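Local atomic coordinates of PTS-dependent dihydroxyacetone kinase operon regulatory protein (Escherichia coli, PDB entry 4LRZ), a protein that activates transcription of the dhaKLM operon from a sigma-70 promoter and represses its own gene, this chain being its N-terminal GAF-PAS sensor region. Residues F76-R87 against F102-E110; I262-A273 against D283-I291. All blocks are in the same frame, centred on the assembly; numbering follows the deposited sequence.

Contact 1: residues F76-R87 against F102-E110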
loop_
_atom_site.group_PDB
_atom_site.type_symbol
_atom_site.label_atom_id
_atom_site.label_comp_id
_atom_site.label_asym_id
_atom_site.label_seq_id
_atom_site.Cartn_x
_atom_site.Cartn_y
_atom_site.Cartn_z
ATOM N N PHE F 76 -4.332 -14.595 -17.143
ATOM C CA PHE F 76 -5.694 -14.684 -16.661
ATOM C C PHE F 76 -5.817 -14.050 -15.274
ATOM O O PHE F 76 -4.948 -14.225 -14.440
ATOM C CB PHE F 76 -6.077 -16.176 -16.456
ATOM C CG PHE F 76 -6.266 -17.008 -17.733
ATOM C CD1 PHE F 76 -6.383 -16.437 -18.990
ATOM C CD2 PHE F 76 -6.438 -18.412 -17.615
ATOM C CE1 PHE F 76 -6.608 -17.245 -20.126
ATOM C CE2 PHE F 76 -6.691 -19.235 -18.733
ATOM C CZ PHE F 76 -6.771 -18.635 -19.999
ATOM N N ILE F 77 -6.924 -13.366 -15.007
ATOM C CA ILE F 77 -7.341 -13.127 -13.622
ATOM C C ILE F 77 -8.543 -14.051 -13.306
ATOM O O ILE F 77 -9.466 -14.105 -14.086
ATOM C CB ILE F 77 -7.843 -11.689 -13.381
ATOM C CG1 ILE F 77 -7.310 -10.759 -14.433
ATOM C CG2 ILE F 77 -7.497 -11.244 -11.931
ATOM C CD1 ILE F 77 -6.904 -9.296 -13.857
ATOM N N LEU F 78 -8.520 -14.768 -12.182
ATOM C CA LEU F 78 -9.658 -15.577 -11.774
ATOM C C LEU F 78 -10.151 -15.086 -10.409
ATOM O O LEU F 78 -9.323 -14.623 -9.586
ATOM C CB LEU F 78 -9.316 -17.071 -11.713
ATOM C CG LEU F 78 -8.731 -17.755 -12.977
ATOM C CD1 LEU F 78 -7.202 -17.691 -12.954
ATOM C CD2 LEU F 78 -9.139 -19.196 -13.049
ATOM N N ASP F 79 -11.464 -15.229 -10.143
ATOM C CA ASP F 79 -12.003 -14.865 -8.820
ATOM C C ASP F 79 -11.723 -15.963 -7.796
ATOM O O ASP F 79 -11.092 -16.956 -8.152
ATOM C CB ASP F 79 -13.478 -14.455 -8.878
ATOM C CG ASP F 79 -14.405 -15.625 -8.964
ATOM O OD1 ASP F 79 -13.969 -16.793 -9.057
ATOM O OD2 ASP F 79 -15.628 -15.393 -8.871
ATOM N N GLU F 80 -12.187 -15.817 -6.549
ATOM C CA GLU F 80 -11.890 -16.859 -5.585
ATOM C C GLU F 80 -12.489 -18.232 -5.915
ATOM O O GLU F 80 -12.109 -19.193 -5.274
ATOM C CB GLU F 80 -12.222 -16.536 -4.110
ATOM C CG GLU F 80 -13.382 -15.607 -3.595
ATOM C CD GLU F 80 -14.404 -15.086 -4.585
ATOM O OE1 GLU F 80 -15.575 -15.475 -4.479
ATOM O OE2 GLU F 80 -14.060 -14.229 -5.419
ATOM N N THR F 81 -13.427 -18.334 -6.862
ATOM C CA THR F 81 -14.016 -19.660 -7.188
ATOM C C THR F 81 -13.426 -20.253 -8.470
ATOM O O THR F 81 -14.069 -21.074 -9.100
ATOM C CB THR F 81 -15.570 -19.615 -7.347
ATOM O OG1 THR F 81 -15.894 -19.098 -8.639
ATOM C CG2 THR F 81 -16.255 -18.721 -6.272
ATOM N N ALA F 82 -12.237 -19.790 -8.881
ATOM C CA ALA F 82 -11.661 -20.196 -10.152
ATOM C C ALA F 82 -12.450 -19.775 -11.409
ATOM O O ALA F 82 -12.341 -20.422 -12.451
ATOM C CB ALA F 82 -11.443 -21.681 -10.177
ATOM N N CYS F 83 -13.263 -18.735 -11.322
ATOM C CA CYS F 83 -13.948 -18.249 -12.510
ATOM C C CYS F 83 -13.080 -17.214 -13.220
ATOM O O CYS F 83 -12.626 -16.230 -12.578
ATOM C CB CYS F 83 -15.281 -17.617 -12.109
ATOM S SG CYS F 83 -16.337 -17.131 -13.504
ATOM N N ILE F 84 -12.830 -17.430 -14.527
ATOM C CA ILE F 84 -12.023 -16.494 -15.324
ATOM C C ILE F 84 -12.751 -15.167 -15.485
ATOM O O ILE F 84 -13.840 -15.103 -16.058
ATOM C CB ILE F 84 -11.649 -17.049 -16.689
ATOM C CG1 ILE F 84 -10.750 -18.265 -16.524
ATOM C CG2 ILE F 84 -10.888 -15.980 -17.477
ATOM C CD1 ILE F 84 -10.236 -18.817 -17.783
ATOM N N LEU F 85 -12.148 -14.107 -14.960
ATOM C CA LEU F 85 -12.740 -12.755 -14.995
ATOM C C LEU F 85 -12.239 -11.939 -16.215
ATOM O O LEU F 85 -12.998 -11.183 -16.823
ATOM C CB LEU F 85 -12.422 -12.002 -13.693
ATOM C CG LEU F 85 -13.025 -12.583 -12.403
ATOM C CD1 LEU F 85 -12.424 -11.895 -11.197
ATOM C CD2 LEU F 85 -14.552 -12.435 -12.379
ATOM N N SER F 86 -10.953 -12.105 -16.546
ATOM C CA SER F 86 -10.326 -11.390 -17.667
ATOM C C SER F 86 -9.139 -12.164 -18.227
ATOM O O SER F 86 -8.453 -12.896 -17.497
ATOM C CB SER F 86 -9.831 -10.042 -17.173
ATOM O OG SER F 86 -9.801 -9.083 -18.228
ATOM N N ARG F 87 -8.900 -11.994 -19.524
ATOM C CA ARG F 87 -7.778 -12.614 -20.212
ATOM C C ARG F 87 -7.044 -11.589 -21.088
ATOM O O ARG F 87 -7.673 -10.733 -21.691
ATOM C CB ARG F 87 -8.303 -13.738 -21.120
ATOM C CG ARG F 87 -9.117 -14.796 -20.390
ATOM C CD ARG F 87 -10.436 -15.095 -21.091
ATOM N NE ARG F 87 -10.212 -15.472 -22.462
ATOM C CZ ARG F 87 -10.447 -14.683 -23.503
ATOM N NH1 ARG F 87 -10.963 -13.451 -23.335
ATOM N NH2 ARG F 87 -10.185 -15.145 -24.710
ATOM N N PHE F 102 -11.623 -22.148 -22.507
ATOM C CA PHE F 102 -11.281 -21.123 -21.538
ATOM C C PHE F 102 -11.659 -19.748 -22.090
ATOM O O PHE F 102 -11.011 -19.259 -22.986
ATOM C CB PHE F 102 -9.793 -21.150 -21.224
ATOM C CG PHE F 102 -9.293 -22.433 -20.613
ATOM C CD1 PHE F 102 -8.527 -23.306 -21.357
ATOM C CD2 PHE F 102 -9.540 -22.730 -19.287
ATOM C CE1 PHE F 102 -8.008 -24.488 -20.795
ATOM C CE2 PHE F 102 -9.031 -23.896 -18.712
ATOM C CZ PHE F 102 -8.266 -24.781 -19.478
ATOM N N ASN F 103 -12.720 -19.141 -21.566
ATOM C CA ASN F 103 -13.216 -17.846 -22.004
ATOM C C ASN F 103 -13.512 -17.085 -20.738
ATOM O O ASN F 103 -13.409 -17.638 -19.667
ATOM C CB ASN F 103 -14.524 -18.017 -22.772
ATOM C CG ASN F 103 -14.360 -18.822 -24.036
ATOM O OD1 ASN F 103 -13.698 -18.381 -24.996
ATOM N ND2 ASN F 103 -14.958 -20.013 -24.056
ATOM N N ASP F 104 -13.903 -15.820 -20.856
ATOM C CA ASP F 104 -14.428 -15.079 -19.710
ATOM C C ASP F 104 -15.600 -15.865 -19.119
ATOM O O ASP F 104 -16.466 -16.336 -19.846
ATOM C CB ASP F 104 -14.922 -13.689 -20.109
ATOM C CG ASP F 104 -13.807 -12.751 -20.485
ATOM O OD1 ASP F 104 -14.134 -11.681 -21.012
ATOM O OD2 ASP F 104 -12.618 -13.066 -20.291
ATOM N N GLY F 105 -15.606 -15.996 -17.801
ATOM C CA GLY F 105 -16.630 -16.791 -17.103
ATOM C C GLY F 105 -16.489 -18.299 -16.998
ATOM O O GLY F 105 -17.317 -18.920 -16.320
ATOM N N THR F 106 -15.511 -18.914 -17.672
ATOM C CA THR F 106 -15.259 -20.351 -17.530
ATOM C C THR F 106 -14.725 -20.614 -16.120
ATOM O O THR F 106 -13.788 -19.912 -15.670
ATOM C CB THR F 106 -14.174 -20.796 -18.514
ATOM O OG1 THR F 106 -14.672 -20.685 -19.845
ATOM C CG2 THR F 106 -13.727 -22.251 -18.285
ATOM N N TYR F 107 -15.318 -21.582 -15.428
ATOM C CA TYR F 107 -14.809 -22.070 -14.136
ATOM C C TYR F 107 -13.756 -23.148 -14.349
ATOM O O TYR F 107 -13.945 -24.042 -15.156
ATOM C CB TYR F 107 -15.947 -22.664 -13.285
ATOM C CG TYR F 107 -17.003 -21.679 -12.883
ATOM C CD1 TYR F 107 -16.852 -20.940 -11.721
ATOM C CD2 TYR F 107 -18.181 -21.507 -13.652
ATOM C CE1 TYR F 107 -17.830 -20.049 -11.300
ATOM C CE2 TYR F 107 -19.181 -20.611 -13.252
ATOM C CZ TYR F 107 -18.972 -19.868 -12.062
ATOM O OH TYR F 107 -19.873 -18.957 -11.599
ATOM N N CYS F 108 -12.676 -23.074 -13.590
ATOM C CA CYS F 108 -11.508 -23.916 -13.785
ATOM C C CYS F 108 -11.203 -24.699 -12.522
ATOM O O CYS F 108 -10.048 -25.172 -12.331
ATOM C CB CYS F 108 -10.274 -23.036 -14.090
ATOM S SG CYS F 108 -10.469 -21.973 -15.512
ATOM N N ALA F 109 -12.225 -24.858 -11.675
ATOM C CA ALA F 109 -12.137 -25.734 -10.497
ATOM C C ALA F 109 -11.492 -27.075 -10.820
ATOM O O ALA F 109 -11.504 -27.543 -11.960
ATOM C CB ALA F 109 -13.517 -25.905 -9.790
ATOM N N GLU F 110 -10.835 -27.620 -9.805
ATOM C CA GLU F 110 -10.167 -28.880 -9.898
ATOM C C GLU F 110 -11.180 -29.962 -10.225
ATOM O O GLU F 110 -10.842 -30.918 -10.919
ATOM C CB GLU F 110 -9.565 -29.208 -8.539
ATOM C CG GLU F 110 -8.722 -30.450 -8.539
ATOM C CD GLU F 110 -8.039 -30.664 -7.193
ATOM O OE1 GLU F 110 -8.756 -30.856 -6.195
ATOM O OE2 GLU F 110 -6.781 -30.611 -7.121
HETATM O O HOH W 1 -8.768 -17.314 -23.857
HETATM O O HOH W 2 -10.986 -10.918 -21.209
#
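Cys83 sets its thiol over one face of the Tyr107 ring, SG lying 4.1 Å from the ring centroid and 18° off the ring normal. The sulfur gets there because it stands anti to the backbone N of Cys83 (chi1 -173°), while CB of the same residue touches the ring at CE1. Thr81 comes to that ring from another side: its OG1 lies at the edge, 3.4 Å from Tyr107 CE1. The threonine hydroxyl donates to Asp79 OD1 on the syn side of the carboxylate, and the same oxygen accepts the backbone N-H of Thr81 from one face and that of Cys83 from the other. Three bonds on one atom, that from Thr81 N making an Asx turn, hold the type I turn of Asp79 to Ala82 that joins strands 74-79 and 84-89.

Residues 102-110, which have no regular secondary structure, run beside strand 84-89, an outermost strand of the antiparallel sheet of the GAF domain. Three backbone bonds hold them there: Cys108 N to Ala82 O, Ile84 N to Thr106 O at 2.9 Å and nearly straight, and Gly105 N to Ile84 O. Gly105 suits its place in the type II turn, since its positive phi would press a CB against the preceding carbonyl.

On the apolar side of this pairing Ile84 packs between Phe76 and Cys108. Its CD1 lies 3.7 Å above one face of the Phe76 ring, offset toward the rim, and its CG1 is 3.9 Å from Cys108 SG. At the far end Arg87, bent at chi2 and chi3, reaches Asp104 through a weak salt bridge, NH1 to OD2 3.5 Å, with the guanidinium and carboxylate planes 80° apart. One water links Arg87 NE to Phe102 O, and another joins Arg87 N to Asp104 OD2.

Contact 2: residues I262-A273 against D283-I291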
loop_
_atom_site.group_PDB
_atom_site.type_symbol
_atom_site.label_atom_id
_atom_site.label_comp_id
_atom_site.label_asym_id
_atom_site.label_seq_id
_atom_site.Cartn_x
_atom_site.Cartn_y
_atom_site.Cartn_z
ATOM N N ILE F 262 5.064 28.317 23.443
ATOM C CA ILE F 262 5.241 27.710 22.110
ATOM C C ILE F 262 6.697 27.380 21.744
ATOM O O ILE F 262 6.957 26.362 21.098
ATOM C CB ILE F 262 4.596 28.570 20.994
ATOM C CG1 ILE F 262 3.081 28.326 20.955
ATOM C CG2 ILE F 262 5.241 28.281 19.629
ATOM C CD1 ILE F 262 2.271 29.516 20.511
ATOM N N LYS F 263 7.628 28.250 22.142
ATOM C CA LYS F 263 9.073 28.021 21.966
ATOM C C LYS F 263 9.591 26.930 22.923
ATOM O O LYS F 263 10.487 26.155 22.587
ATOM C CB LYS F 263 9.821 29.342 22.194
ATOM C CG LYS F 263 11.343 29.247 22.235
ATOM C CD LYS F 263 11.998 30.555 21.791
ATOM C CE LYS F 263 11.787 30.802 20.295
ATOM N NZ LYS F 263 12.557 31.977 19.813
ATOM N N GLN F 264 8.971 26.881 24.100
ATOM C CA GLN F 264 9.370 26.051 25.237
ATOM C C GLN F 264 8.668 24.675 25.242
ATOM O O GLN F 264 8.912 23.852 26.144
ATOM C CB GLN F 264 8.989 26.817 26.509
ATOM C CG GLN F 264 9.981 26.816 27.649
ATOM C CD GLN F 264 9.406 27.538 28.868
ATOM O OE1 GLN F 264 9.750 28.690 29.139
ATOM N NE2 GLN F 264 8.494 26.872 29.583
ATOM N N ALA F 265 7.798 24.448 24.239
ATOM C CA ALA F 265 6.951 23.239 24.096
ATOM C C ALA F 265 6.264 22.854 25.404
ATOM O O ALA F 265 6.129 21.673 25.731
ATOM C CB ALA F 265 7.748 22.064 23.522
ATOM N N HIS F 266 5.818 23.877 26.125
ATOM C CA HIS F 266 5.309 23.743 27.480
ATOM C C HIS F 266 3.787 24.010 27.460
ATOM O O HIS F 266 3.349 25.017 26.925
ATOM C CB HIS F 266 6.124 24.695 28.400
ATOM C CG HIS F 266 5.478 25.034 29.717
ATOM N ND1 HIS F 266 5.033 26.308 30.022
ATOM C CD2 HIS F 266 5.252 24.285 30.827
ATOM C CE1 HIS F 266 4.535 26.322 31.248
ATOM N NE2 HIS F 266 4.651 25.106 31.757
ATOM N N PRO F 267 2.983 23.080 28.003
ATOM C CA PRO F 267 1.520 23.194 28.035
ATOM C C PRO F 267 0.965 24.379 28.849
ATOM O O PRO F 267 1.630 24.870 29.758
ATOM C CB PRO F 267 1.081 21.868 28.666
ATOM C CG PRO F 267 2.288 21.347 29.366
ATOM C CD PRO F 267 3.436 21.778 28.520
ATOM N N LEU F 268 -0.247 24.821 28.522
ATOM C CA LEU F 268 -0.937 25.881 29.258
ATOM C C LEU F 268 -2.383 25.475 29.425
ATOM O O LEU F 268 -3.027 25.109 28.444
ATOM C CB LEU F 268 -0.892 27.198 28.486
ATOM C CG LEU F 268 0.411 27.987 28.440
ATOM C CD1 LEU F 268 0.319 29.074 27.394
ATOM C CD2 LEU F 268 0.734 28.590 29.813
ATOM N N LYS F 269 -2.900 25.541 30.651
ATOM C CA LYS F 269 -4.280 25.123 30.920
ATOM C C LYS F 269 -5.129 26.247 31.507
ATOM O O LYS F 269 -4.749 26.865 32.504
ATOM C CB LYS F 269 -4.303 23.881 31.816
ATOM C CG LYS F 269 -3.206 22.872 31.470
ATOM C CD LYS F 269 -3.502 21.442 31.911
ATOM C CE LYS F 269 -2.409 20.507 31.390
ATOM N NZ LYS F 269 -2.667 19.075 31.701
ATOM N N HIS F 270 -6.268 26.519 30.868
ATOM C CA HIS F 270 -7.242 27.533 31.321
ATOM C C HIS F 270 -6.620 28.888 31.702
ATOM O O HIS F 270 -7.115 29.573 32.591
ATOM C CB HIS F 270 -8.095 26.991 32.486
ATOM C CG HIS F 270 -9.252 26.131 32.060
ATOM N ND1 HIS F 270 -9.091 24.931 31.395
ATOM C CD2 HIS F 270 -10.588 26.284 32.238
ATOM C CE1 HIS F 270 -10.277 24.394 31.163
ATOM N NE2 HIS F 270 -11.202 25.192 31.667
ATOM N N VAL F 271 -5.543 29.264 31.017
ATOM C CA VAL F 271 -4.830 30.530 31.249
ATOM C C VAL F 271 -5.495 31.709 30.495
ATOM O O VAL F 271 -6.118 31.498 29.450
ATOM C CB VAL F 271 -3.340 30.392 30.806
ATOM C CG1 VAL F 271 -2.547 31.666 31.087
ATOM C CG2 VAL F 271 -2.677 29.197 31.488
ATOM N N GLU F 272 -5.355 32.937 31.014
ATOM C CA GLU F 272 -5.817 34.148 30.304
ATOM C C GLU F 272 -4.866 34.580 29.183
ATOM O O GLU F 272 -3.646 34.419 29.298
ATOM C CB GLU F 272 -6.000 35.325 31.263
ATOM C CG GLU F 272 -7.096 35.164 32.309
ATOM C CD GLU F 272 -7.299 36.438 33.124
ATOM O OE1 GLU F 272 -7.847 37.421 32.579
ATOM O OE2 GLU F 272 -6.906 36.458 34.307
ATOM N N ALA F 273 -5.438 35.147 28.113
ATOM C CA ALA F 273 -4.671 35.580 26.933
ATOM C C ALA F 273 -5.371 36.641 26.091
ATOM O O ALA F 273 -6.604 36.626 25.926
ATOM C CB ALA F 273 -4.300 34.386 26.057
ATOM N N ASP F 283 -9.798 39.220 23.977
ATOM C CA ASP F 283 -9.512 38.575 25.265
ATOM C C ASP F 283 -10.163 37.199 25.398
ATOM O O ASP F 283 -11.342 37.035 25.086
ATOM C CB ASP F 283 -9.939 39.470 26.428
ATOM C CG ASP F 283 -8.755 40.068 27.157
ATOM O OD1 ASP F 283 -8.190 39.367 28.031
ATOM O OD2 ASP F 283 -8.391 41.229 26.859
ATOM N N ALA F 284 -9.392 36.220 25.878
ATOM C CA ALA F 284 -9.829 34.815 25.899
ATOM C C ALA F 284 -9.121 33.986 26.960
ATOM O O ALA F 284 -8.042 34.346 27.440
ATOM C CB ALA F 284 -9.624 34.168 24.523
ATOM N N VAL F 285 -9.752 32.874 27.319
ATOM C CA VAL F 285 -9.136 31.872 28.175
ATOM C C VAL F 285 -8.770 30.666 27.299
ATOM O O VAL F 285 -9.596 30.151 26.546
ATOM C CB VAL F 285 -10.033 31.505 29.392
ATOM C CG1 VAL F 285 -11.508 31.446 28.995
ATOM C CG2 VAL F 285 -9.585 30.195 30.049
ATOM N N ILE F 286 -7.516 30.245 27.385
ATOM C CA ILE F 286 -6.990 29.297 26.432
ATOM C C ILE F 286 -6.417 28.069 27.105
ATOM O O ILE F 286 -6.188 28.073 28.306
ATOM C CB ILE F 286 -5.893 29.941 25.574
ATOM C CG1 ILE F 286 -4.628 30.148 26.403
ATOM C CG2 ILE F 286 -6.384 31.246 24.976
ATOM C CD1 ILE F 286 -3.362 30.132 25.620
ATOM N N THR F 287 -6.197 27.025 26.306
ATOM C CA THR F 287 -5.353 25.874 26.657
ATOM C C THR F 287 -4.423 25.632 25.488
ATOM O O THR F 287 -4.821 25.772 24.336
ATOM C CB THR F 287 -6.186 24.596 26.958
ATOM O OG1 THR F 287 -6.709 24.665 28.292
ATOM C CG2 THR F 287 -5.344 23.329 26.847
ATOM N N LEU F 288 -3.172 25.309 25.776
ATOM C CA LEU F 288 -2.234 24.963 24.721
ATOM C C LEU F 288 -1.758 23.558 24.915
ATOM O O LEU F 288 -1.170 23.242 25.929
ATOM C CB LEU F 288 -1.022 25.899 24.669
ATOM C CG LEU F 288 -0.088 25.497 23.515
ATOM C CD1 LEU F 288 -0.499 26.187 22.229
ATOM C CD2 LEU F 288 1.363 25.806 23.828
ATOM N N LYS F 289 -1.999 22.731 23.912
ATOM C CA LYS F 289 -1.661 21.315 23.955
ATOM C C LYS F 289 -0.556 21.028 22.956
ATOM O O LYS F 289 -0.793 21.034 21.763
ATOM C CB LYS F 289 -2.901 20.472 23.648
ATOM C CG LYS F 289 -2.660 18.989 23.504
ATOM C CD LYS F 289 -2.447 18.288 24.841
ATOM C CE LYS F 289 -2.846 16.839 24.751
ATOM N NZ LYS F 289 -2.177 16.040 25.805
ATOM N N PRO F 290 0.673 20.825 23.439
ATOM C CA PRO F 290 1.761 20.349 22.556
ATOM C C PRO F 290 1.495 18.942 22.081
ATOM O O PRO F 290 0.915 18.149 22.827
ATOM C CB PRO F 290 2.994 20.329 23.484
ATOM C CG PRO F 290 2.626 21.231 24.658
ATOM C CD PRO F 290 1.135 21.081 24.821
ATOM N N ILE F 291 1.907 18.628 20.856
ATOM C CA ILE F 291 1.894 17.243 20.371
ATOM C C ILE F 291 3.295 16.925 19.904
ATOM O O ILE F 291 3.798 17.546 18.958
ATOM C CB ILE F 291 0.934 17.030 19.170
ATOM C CG1 ILE F 291 -0.509 17.377 19.522
ATOM C CG2 ILE F 291 1.016 15.575 18.646
ATOM C CD1 ILE F 291 -1.396 17.594 18.256
#
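Thr287 turns OG1 anti to its carbonyl carbon (chi1 -80°), which brings the hydroxyl to the backbone of His270, whereas Leu288 swings CG anti to the backbone N (chi1 -179°) and sends CD2 toward helix 256-264. His270 N donates to Thr287 OG1 over 3.2 Å, almost straight at 172°. A threonine suits this spot because the pairing slips by one residue between Leu268 and Val271, a beta bulge, and its hydroxyl accepts an N-H that meets Ile286 O at a poor angle.

On one side of the bulge Leu268 and Leu288 form an antiparallel hydrogen-bonded pair, with Leu288 N to Leu268 O at 2.7 Å. On the other, Val271 pairs with Ile286 and Ala273 with Ala284; the Ile286 N bond to Val271 O is short and straight, its return partner weak. The side chains of these pairs share one face of the sheet, where Ala273 CB is small enough to sit 3.9 Å from Ile286 CG2 and Leu268 CB meets Leu288 CB at 4.0 Å. Farther along, Pro267 and Pro290 cross at about a right angle, CB to CD 3.9 Å.

Val271 to Ala273 and the strand beside them belong to the hairpin of strands 271-276 and 281-293 at the edge of the PAS sheet: strand 281-293 lies between 271-276 and 296-304. His304 of strand 296-304 hydrogen-bonds Thr287 OG1 and stacks on the His270 ring, Lys289 forms a salt bridge with Glu210 of the second subunit, and Leu258 of helix 256-264 packs on Ile286 and Leu288.

How the contacts relate
Contact 1 belongs to the GAF domain and contact 2 to the PAS domain; their centres lie about 62 Å apart, on opposite sides of the chain's centre, and no atoms touch. Both involve an outermost strand of a five-stranded antiparallel sheet, of order 2-1-5-4-3 in each domain, but use it differently. Contact 1 lays an irregular segment along the edge and mixes sulfur, aromatic, charged and water-mediated links. Contact 2 pairs strands across a bulge, with backbone bonds and aliphatic packing and a single side-chain hydroxyl at the bulge. Both are partly buried, contact 1 with more buried residues and contact 2 with more exposed ones. Only contact 2 is touched by another subunit.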